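Local coordinates for reticulocyte binding protein (Streptococcus agalactiae COH1, PDB 3FAW) that probably hydrolyses alpha-1,6 linkages of pullulan and related alpha-glucans as a secreted, cell-wall-linked pullulanase of group B Streptococcus, at residues A[365-368]-A[369-373]; A[348-351]-A[352-355]; A[292-295]-A[296-299]; A[138-141]-A[142-146]. All coordinates share one frame; numbering follows the deposited sequence.

Interaction 1: A[365-368]-A[369-373]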
loop_
_atom_site.group_PDB
_atom_site.type_symbol
_atom_site.label_atom_id
_atom_site.label_comp_id
_atom_site.label_asym_id
_atom_site.label_seq_id
_atom_site.Cartn_x
_atom_site.Cartn_y
_atom_site.Cartn_z
ATOM N N PRO A 365 19.658 11.295 12.240
ATOM C CA PRO A 365 18.209 11.220 12.007
ATOM C C PRO A 365 17.640 12.316 11.093
ATOM O O PRO A 365 16.535 12.170 10.577
ATOM C CB PRO A 365 17.618 11.320 13.419
ATOM C CG PRO A 365 18.637 12.027 14.218
ATOM C CD PRO A 365 19.971 11.669 13.632
ATOM N N SER A 366 18.388 13.397 10.896
ATOM C CA SER A 366 17.962 14.472 10.007
ATOM C C SER A 366 18.187 14.131 8.530
ATOM O O SER A 366 17.472 14.627 7.659
ATOM C CB SER A 366 18.694 15.772 10.364
ATOM O OG SER A 366 18.275 16.250 11.634
ATOM N N ALA A 367 19.169 13.274 8.257
ATOM C CA ALA A 367 19.596 12.987 6.885
ATOM C C ALA A 367 18.473 12.424 6.009
ATOM O O ALA A 367 18.216 12.944 4.929
ATOM C CB ALA A 367 20.786 12.041 6.894
ATOM N N ARG A 368 17.797 11.379 6.485
ATOM C CA ARG A 368 16.755 10.695 5.698
ATOM C C ARG A 368 15.594 11.596 5.279
ATOM O O ARG A 368 15.015 11.400 4.209
ATOM C CB ARG A 368 16.222 9.470 6.445
ATOM C CG ARG A 368 15.555 9.795 7.785
ATOM C CD ARG A 368 16.255 9.100 8.913
ATOM N NE ARG A 368 15.520 7.994 9.478
ATOM C CZ ARG A 368 16.059 7.034 10.223
ATOM N NH1 ARG A 368 17.365 6.995 10.476
ATOM N NH2 ARG A 368 15.282 6.090 10.703
ATOM N N ILE A 369 15.253 12.566 6.124
ATOM C CA ILE A 369 14.233 13.559 5.805
ATOM C C ILE A 369 14.721 14.429 4.644
ATOM O O ILE A 369 13.982 14.671 3.680
ATOM C CB ILE A 369 13.900 14.436 7.042
ATOM C CG1 ILE A 369 13.214 13.585 8.116
ATOM C CG2 ILE A 369 13.015 15.631 6.649
ATOM C CD1 ILE A 369 12.995 14.305 9.441
ATOM N N ALA A 370 15.970 14.880 4.742
ATOM C CA ALA A 370 16.603 15.660 3.680
ATOM C C ALA A 370 16.779 14.835 2.395
ATOM O O ALA A 370 16.586 15.339 1.290
ATOM C CB ALA A 370 17.951 16.192 4.155
ATOM N N GLU A 371 17.136 13.563 2.550
ATOM C CA GLU A 371 17.361 12.677 1.405
ATOM C C GLU A 371 16.083 12.327 0.627
ATOM O O GLU A 371 16.119 12.250 -0.600
ATOM C CB GLU A 371 18.048 11.393 1.864
ATOM C CG GLU A 371 19.486 11.588 2.312
ATOM C CD GLU A 371 20.001 10.406 3.104
ATOM O OE1 GLU A 371 19.388 10.061 4.134
ATOM O OE2 GLU A 371 21.015 9.816 2.692
ATOM N N LEU A 372 14.969 12.109 1.329
ATOM C CA LEU A 372 13.695 11.823 0.654
ATOM C C LEU A 372 13.132 13.083 -0.013
ATOM O O LEU A 372 12.607 13.018 -1.122
ATOM C CB LEU A 372 12.664 11.216 1.618
ATOM C CG LEU A 372 11.310 10.825 0.989
ATOM C CD1 LEU A 372 11.498 9.858 -0.189
ATOM C CD2 LEU A 372 10.364 10.221 2.026
ATOM N N LYS A 373 13.237 14.221 0.666
ATOM C CA LYS A 373 12.832 15.499 0.083
ATOM C C LYS A 373 13.592 15.806 -1.210
ATOM O O LYS A 373 13.010 16.312 -2.169
ATOM C CB LYS A 373 13.039 16.643 1.081
ATOM C CG LYS A 373 11.977 16.758 2.172
ATOM C CD LYS A 373 12.272 17.968 3.039
ATOM C CE LYS A 373 11.280 18.157 4.159
ATOM N NZ LYS A 373 11.330 19.566 4.666
#

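Interaction 2: A[348-351]-A[352-355]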
loop_
_atom_site.group_PDB
_atom_site.type_symbol
_atom_site.label_atom_id
_atom_site.label_comp_id
_atom_site.label_asym_id
_atom_site.label_seq_id
_atom_site.Cartn_x
_atom_site.Cartn_y
_atom_site.Cartn_z
ATOM N N PRO A 348 5.142 -2.508 9.744
ATOM C CA PRO A 348 5.224 -1.118 10.206
ATOM C C PRO A 348 5.647 -0.906 11.663
ATOM O O PRO A 348 5.082 -1.510 12.585
ATOM C CB PRO A 348 3.800 -0.603 9.979
ATOM C CG PRO A 348 3.278 -1.470 8.903
ATOM C CD PRO A 348 3.773 -2.813 9.291
ATOM N N GLN A 349 6.641 -0.038 11.842
ATOM C CA GLN A 349 7.062 0.418 13.160
ATOM C C GLN A 349 6.602 1.860 13.431
ATOM O O GLN A 349 6.153 2.174 14.539
ATOM C CB GLN A 349 8.581 0.305 13.286
ATOM C CG GLN A 349 9.115 0.750 14.628
ATOM C CD GLN A 349 10.555 0.360 14.840
ATOM O OE1 GLN A 349 10.844 -0.168 16.012
ATOM N NE2 GLN A 349 11.400 0.533 13.962
ATOM N N SER A 350 6.723 2.731 12.431
ATOM C CA SER A 350 6.273 4.124 12.556
ATOM C C SER A 350 5.462 4.554 11.334
ATOM O O SER A 350 5.654 4.029 10.230
ATOM C CB SER A 350 7.465 5.070 12.751
ATOM O OG SER A 350 7.037 6.411 12.979
ATOM N N TYR A 351 4.556 5.506 11.550
ATOM C CA TYR A 351 3.726 6.067 10.480
ATOM C C TYR A 351 4.123 7.500 10.112
ATOM O O TYR A 351 3.602 8.054 9.150
ATOM C CB TYR A 351 2.240 5.991 10.862
ATOM C CG TYR A 351 1.722 4.568 10.919
ATOM C CD1 TYR A 351 1.838 3.723 9.814
ATOM C CD2 TYR A 351 1.131 4.056 12.073
ATOM C CE1 TYR A 351 1.382 2.421 9.850
ATOM C CE2 TYR A 351 0.665 2.742 12.118
ATOM C CZ TYR A 351 0.797 1.930 11.001
ATOM O OH TYR A 351 0.346 0.632 11.025
ATOM N N PHE A 352 5.054 8.073 10.877
ATOM C CA PHE A 352 5.610 9.409 10.622
ATOM C C PHE A 352 7.103 9.363 10.303
ATOM O O PHE A 352 7.586 10.116 9.457
ATOM C CB PHE A 352 5.439 10.302 11.856
ATOM C CG PHE A 352 4.023 10.679 12.157
ATOM C CD1 PHE A 352 3.517 11.908 11.756
ATOM C CD2 PHE A 352 3.201 9.819 12.874
ATOM C CE1 PHE A 352 2.208 12.269 12.051
ATOM C CE2 PHE A 352 1.891 10.171 13.168
ATOM C CZ PHE A 352 1.397 11.398 12.757
ATOM N N ALA A 353 7.834 8.503 11.016
ATOM C CA ALA A 353 9.286 8.420 10.896
ATOM C C ALA A 353 9.722 7.496 9.752
ATOM O O ALA A 353 9.268 6.352 9.655
ATOM C CB ALA A 353 9.894 7.960 12.212
ATOM N N LEU A 354 10.615 8.006 8.904
ATOM C CA LEU A 354 11.132 7.270 7.748
ATOM C C LEU A 354 12.066 6.152 8.176
ATOM O O LEU A 354 12.673 6.208 9.245
ATOM C CB LEU A 354 11.895 8.211 6.804
ATOM C CG LEU A 354 11.083 9.332 6.148
ATOM C CD1 LEU A 354 11.982 10.292 5.358
ATOM C CD2 LEU A 354 9.995 8.763 5.261
ATOM N N SER A 355 12.175 5.138 7.324
ATOM C CA SER A 355 13.138 4.065 7.515
ATOM C C SER A 355 14.551 4.610 7.318
ATOM O O SER A 355 14.780 5.481 6.472
ATOM C CB SER A 355 12.870 2.936 6.517
ATOM O OG SER A 355 13.813 1.887 6.656
#

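Interaction 3: A[292-295]-A[296-299]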
loop_
_atom_site.group_PDB
_atom_site.type_symbol
_atom_site.label_atom_id
_atom_site.label_comp_id
_atom_site.label_asym_id
_atom_site.label_seq_id
_atom_site.Cartn_x
_atom_site.Cartn_y
_atom_site.Cartn_z
ATOM N N LEU A 292 24.340 2.257 -3.157
ATOM C CA LEU A 292 23.271 1.470 -3.760
ATOM C C LEU A 292 22.069 1.322 -2.829
ATOM O O LEU A 292 22.224 1.220 -1.610
ATOM C CB LEU A 292 23.788 0.089 -4.187
ATOM C CG LEU A 292 24.288 -0.881 -3.109
ATOM C CD1 LEU A 292 23.135 -1.595 -2.445
ATOM C CD2 LEU A 292 25.238 -1.903 -3.721
ATOM N N GLY A 293 20.875 1.339 -3.416
ATOM C CA GLY A 293 19.637 1.098 -2.678
ATOM C C GLY A 293 19.196 2.221 -1.757
ATOM O O GLY A 293 18.468 1.979 -0.797
ATOM N N THR A 294 19.626 3.446 -2.054
ATOM C CA THR A 294 19.278 4.621 -1.256
ATOM C C THR A 294 18.439 5.602 -2.072
ATOM O O THR A 294 18.355 5.485 -3.298
ATOM C CB THR A 294 20.546 5.358 -0.753
ATOM O OG1 THR A 294 21.296 5.856 -1.869
ATOM C CG2 THR A 294 21.434 4.431 0.089
ATOM N N PHE A 295 17.818 6.563 -1.381
ATOM C CA PHE A 295 17.093 7.664 -2.030
ATOM C C PHE A 295 17.994 8.421 -3.005
ATOM O O PHE A 295 17.561 8.790 -4.099
ATOM C CB PHE A 295 16.554 8.669 -0.993
ATOM C CG PHE A 295 15.531 8.097 -0.038
ATOM C CD1 PHE A 295 14.412 7.422 -0.509
ATOM C CD2 PHE A 295 15.675 8.264 1.335
ATOM C CE1 PHE A 295 13.470 6.901 0.369
ATOM C CE2 PHE A 295 14.735 7.752 2.217
ATOM C CZ PHE A 295 13.628 7.070 1.730
ATOM N N ALA A 296 19.238 8.652 -2.590
ATOM C CA ALA A 296 20.220 9.402 -3.377
ATOM C C ALA A 296 20.634 8.681 -4.666
ATOM O O ALA A 296 20.897 9.330 -5.681
ATOM C CB ALA A 296 21.451 9.707 -2.525
ATOM N N ALA A 297 20.701 7.349 -4.622
ATOM C CA ALA A 297 20.994 6.547 -5.817
ATOM C C ALA A 297 19.792 6.516 -6.770
ATOM O O ALA A 297 19.952 6.637 -7.991
ATOM C CB ALA A 297 21.398 5.123 -5.421
ATOM N N PHE A 298 18.596 6.352 -6.204
ATOM C CA PHE A 298 17.350 6.338 -6.986
ATOM C C PHE A 298 17.267 7.541 -7.931
ATOM O O PHE A 298 16.869 7.397 -9.088
ATOM C CB PHE A 298 16.132 6.323 -6.048
ATOM C CG PHE A 298 14.857 5.822 -6.691
ATOM C CD1 PHE A 298 14.314 4.598 -6.313
ATOM C CD2 PHE A 298 14.189 6.580 -7.652
ATOM C CE1 PHE A 298 13.132 4.132 -6.884
ATOM C CE2 PHE A 298 13.007 6.117 -8.233
ATOM C CZ PHE A 298 12.477 4.889 -7.844
ATOM N N SER A 299 17.645 8.723 -7.440
ATOM C CA SER A 299 17.603 9.952 -8.249
ATOM C C SER A 299 18.490 9.890 -9.500
ATOM O O SER A 299 18.190 10.534 -10.515
ATOM C CB SER A 299 17.994 11.170 -7.411
ATOM O OG SER A 299 19.327 11.062 -6.954
#

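Interaction 4: A[138-141]-A[142-146]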
loop_
_atom_site.group_PDB
_atom_site.type_symbol
_atom_site.label_atom_id
_atom_site.label_comp_id
_atom_site.label_asym_id
_atom_site.label_seq_id
_atom_site.Cartn_x
_atom_site.Cartn_y
_atom_site.Cartn_z
ATOM N N VAL A 138 8.476 18.742 19.539
ATOM C CA VAL A 138 8.798 19.867 18.656
ATOM C C VAL A 138 10.017 20.657 19.154
ATOM O O VAL A 138 9.982 21.230 20.240
ATOM C CB VAL A 138 7.590 20.828 18.533
ATOM C CG1 VAL A 138 7.888 21.942 17.544
ATOM C CG2 VAL A 138 6.335 20.065 18.112
ATOM N N LEU A 139 11.082 20.690 18.352
ATOM C CA LEU A 139 12.267 21.512 18.640
ATOM C C LEU A 139 11.974 22.973 18.335
ATOM O O LEU A 139 11.253 23.272 17.382
ATOM C CB LEU A 139 13.460 21.107 17.760
ATOM C CG LEU A 139 14.322 19.876 18.041
ATOM C CD1 LEU A 139 15.158 19.562 16.799
ATOM C CD2 LEU A 139 15.227 20.085 19.251
ATOM N N ASN A 140 12.546 23.883 19.118
ATOM C CA ASN A 140 12.540 25.301 18.745
ATOM C C ASN A 140 13.646 25.577 17.713
ATOM O O ASN A 140 14.401 24.667 17.347
ATOM C CB ASN A 140 12.651 26.211 19.977
ATOM C CG ASN A 140 13.976 26.075 20.704
ATOM O OD1 ASN A 140 14.774 25.179 20.421
ATOM N ND2 ASN A 140 14.212 26.966 21.657
ATOM N N GLN A 141 13.740 26.820 17.247
ATOM C CA GLN A 141 14.599 27.153 16.102
ATOM C C GLN A 141 16.068 26.792 16.310
ATOM O O GLN A 141 16.700 26.239 15.409
ATOM C CB GLN A 141 14.481 28.638 15.737
ATOM C CG GLN A 141 15.363 29.048 14.552
ATOM C CD GLN A 141 15.031 30.424 13.999
ATOM O OE1 GLN A 141 15.053 30.633 12.784
ATOM N NE2 GLN A 141 14.726 31.367 14.885
ATOM N N ASP A 142 16.609 27.113 17.483
ATOM C CA ASP A 142 18.034 26.876 17.769
ATOM C C ASP A 142 18.309 25.543 18.485
ATOM O O ASP A 142 19.461 25.213 18.768
ATOM C CB ASP A 142 18.638 28.054 18.553
ATOM C CG ASP A 142 18.017 28.244 19.935
ATOM O OD1 ASP A 142 17.143 27.447 20.347
ATOM O OD2 ASP A 142 18.413 29.214 20.613
ATOM N N GLY A 143 17.251 24.787 18.774
ATOM C CA GLY A 143 17.378 23.473 19.400
ATOM C C GLY A 143 17.507 23.472 20.913
ATOM O O GLY A 143 17.675 22.411 21.519
ATOM N N SER A 144 17.401 24.648 21.532
ATOM C CA SER A 144 17.601 24.791 22.979
ATOM C C SER A 144 16.432 24.272 23.822
ATOM O O SER A 144 16.594 24.055 25.028
ATOM C CB SER A 144 17.894 26.256 23.337
ATOM O OG SER A 144 16.873 27.119 22.865
ATOM N N LYS A 145 15.269 24.078 23.199
ATOM C CA LYS A 145 14.064 23.625 23.907
ATOM C C LYS A 145 13.204 22.683 23.068
ATOM O O LYS A 145 12.970 22.935 21.887
ATOM C CB LYS A 145 13.197 24.823 24.315
ATOM C CG LYS A 145 13.809 25.743 25.357
ATOM C CD LYS A 145 12.851 26.873 25.717
ATOM C CE LYS A 145 13.241 27.540 27.028
ATOM N NZ LYS A 145 14.633 28.060 27.004
ATOM N N VAL A 146 12.716 21.615 23.696
ATOM C CA VAL A 146 11.748 20.716 23.067
ATOM C C VAL A 146 10.425 20.741 23.838
ATOM O O VAL A 146 10.420 20.554 25.050
ATOM C CB VAL A 146 12.276 19.260 23.009
ATOM C CG1 VAL A 146 11.224 18.323 22.430
ATOM C CG2 VAL A 146 13.548 19.190 22.191
#

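Interaction 1: A[365-368]-A[369-373]
Backbone hydrogen bonds join Ser366, Ala367 and Arg368 to Ala370, Glu371 and Leu372 at the start of helix 367-381. Ala370 N lies 3.3 Å from Ser366 O and in its carbonyl plane, with an N-H...O angle of 167°. Glu371 N comes closer, 2.7 Å from Ala367 O, and Leu372 N stands 3.0 Å from Arg368 O. All three span four residues, the alpha-helical pattern.

The polar side-chain contact is that of Glu371. Its CG sits beside the backbone N (chi1 -69°), which folds the chain back along the helix toward the preceding turn. CG thereby rests 3.2 Å from Ala367 O, and OE1 reaches 3.1 Å from Arg368 CA and 3.7 Å from Ala367 CB. The angle at Arg368 N is too poor for a bond to OE1; the carboxylate is taken up instead by Ser359 OG and Glu360 N. Arg368 leaves in another direction: its NE is 6.9 Å from Glu371 OE1, and NH2 bonds to Leu354 O.

No apolar side-chain pair forms within the turn. Ala370 CB packs 3.3 Å from Ala367 O, a carbon-to-carbonyl contact, while Ile369 and Leu372 pack on Phe449 of helix 432-449.

Placed at the N-terminal end of the helix, the carboxylate probably interacts favourably with the helix dipole, whereas the opposite charges of Arg368 and Glu371 form no salt bridge.

Interaction 2: A[348-351]-A[352-355]
A tight bend, centred on Ser350 OG, shapes the loop between barrel strand 312-315 and helix 367-381 of the catalytic domain. The hydroxyl oxygen accepts two successive backbone N-H groups, so the chain curls round it. Ala353 N makes the better bond, 3.0 Å from Ser350 OG with an N-H...O angle of 161°. The bond from Phe352 N, 3.3 Å from Ser350 OG, is weak and of the ST-turn kind; the stronger one goes one residue further. With OG anti to the backbone N of Ser350 (chi1 -175°), the oxygen is carried forward to where both N-H groups converge. The methyl of Ala353 closes against it, CB to Ser350 OG 3.3 Å and CB to Ser350 CB 3.8 Å.

The two aromatic residues at the bend diverge. Phe352 CD2 comes only to 4.4 Å from Tyr351 CB. Tyr351 C lies oblique to the Phe352 ring, 3.7 Å from Phe352 CD2.

Each ring finds company farther away: Phe352 meets the ring of Tyr220, and Tyr351 that of Tyr392, its OH bonded to Val391 O. Backbone bonds from Gln349, Ser350 and Ala353 to Ser320 tie the loop to the chain following strand 312-315, while Tyr351 touches Val437, and Phe352 touches Asp440 and Ser441, on helix 432-449.

Interaction 3: A[292-295]-A[296-299]
Phe295, Ala296 and Thr294 carry this contact, in which Thr294 is the N-cap of the short helix 295-298. Thr294 OG1 accepts from Ala297 N at 3.2 Å with an N-H...O angle of 152°, the classical capping bond. OG1 reaches that N-H because it is tucked between the backbone N and the carbonyl carbon (chi1 63°), which turns it over the first turn. The same hydroxyl also bonds to Gln291 O in the preceding loop. Thr294 O serves the backbone as well: Phe298 N is 3.0 Å away at 165°, and Ala297 N adds a weak bond.

Ala296 turns its methyl along the start of the helix, its CB 3.9 Å from Thr294 OG1. The methyl of Ala297 comes up on the hydroxyl too, CB to OG1 3.6 Å, so the capping oxygen is flanked by carbon.

The side chain of Phe295 sets out away from 296-299, and its ring packs on Leu372 and Leu375 of helix 367-381. Phe295 O takes a weak bond from Ser299 N, 3.3 Å between the two atoms.

One threonine thus supplies both its side-chain and its main-chain oxygen to N-H groups of a first turn, which has no preceding helical carbonyls to serve them, and its hydroxyl spans from helix to loop.

Interaction 4: A[138-141]-A[142-146]
Asn140 lies across the loop from Ser144 and Lys145 and grips both. Its ND2 meets Ser144 OG at 2.9 Å, with the oxygen close to the amide plane and an N-H...O angle of 167°. Its OD1 accepts from Lys145 N at 3.0 Å, the donor standing above the plane of the amide carbonyl. Since CG is wedged between the backbone N and the carbonyl carbon (chi1 65°), the amide folds inward over the turn. The backbone pair Asn140 N and Lys145 O, 3.0 Å apart, lies alongside.

The loop is a hairpin connection between strands 136-139 and 146-151 in the region assigned to carbohydrate-binding module 48. A type I turn runs from Asn140 to Gly143, whose N bonds to Asn140 O, and Gly143 continues with positive phi. Leu139 and Val146 close the base of the loop as a non-hydrogen-bonded antiparallel pair, Leu139 CD2 lying 3.5 Å from Val146 CG2.

Behind the first shell, Asp142 OD1 holds Ser144 in place. It takes Ser144 OG at 2.6 Å on the syn side. The bond from Ser144 N, 3.1 Å from Asp142 OD1 and well above the carboxylate plane, makes an Asx turn. Farther out, Gly143 shares a backbone bond with Tyr198, the side chains of Leu139 and Val146 both touch Tyr198, and Gln141 O receives Gln248 NE2.

Interactions 1, 2 and 3 belong to the catalytic domain. Interaction 1 lies between 2 and 3 and touches both, while those two do not meet: Leu372 CD2 packs 3.6 Å from Leu354 CD2 of interaction 2, and Leu372 CD1 3.6 Å from Phe295 CE1 of interaction 3. Interaction 4, in the carbohydrate-binding module, does not touch the others; its nearest atoms are about 7 Å from interaction 1. Interactions 2 and 3 are buried, and a hydroxyl accepts two backbone N-H groups in the loop of interaction 2 and one at the helix start of interaction 3. Interaction 1 is partly buried and chiefly main-chain bonded. Interaction 4, with several exposed residues, adds amide, carboxylate and hydroxyl bonds to its main-chain ones.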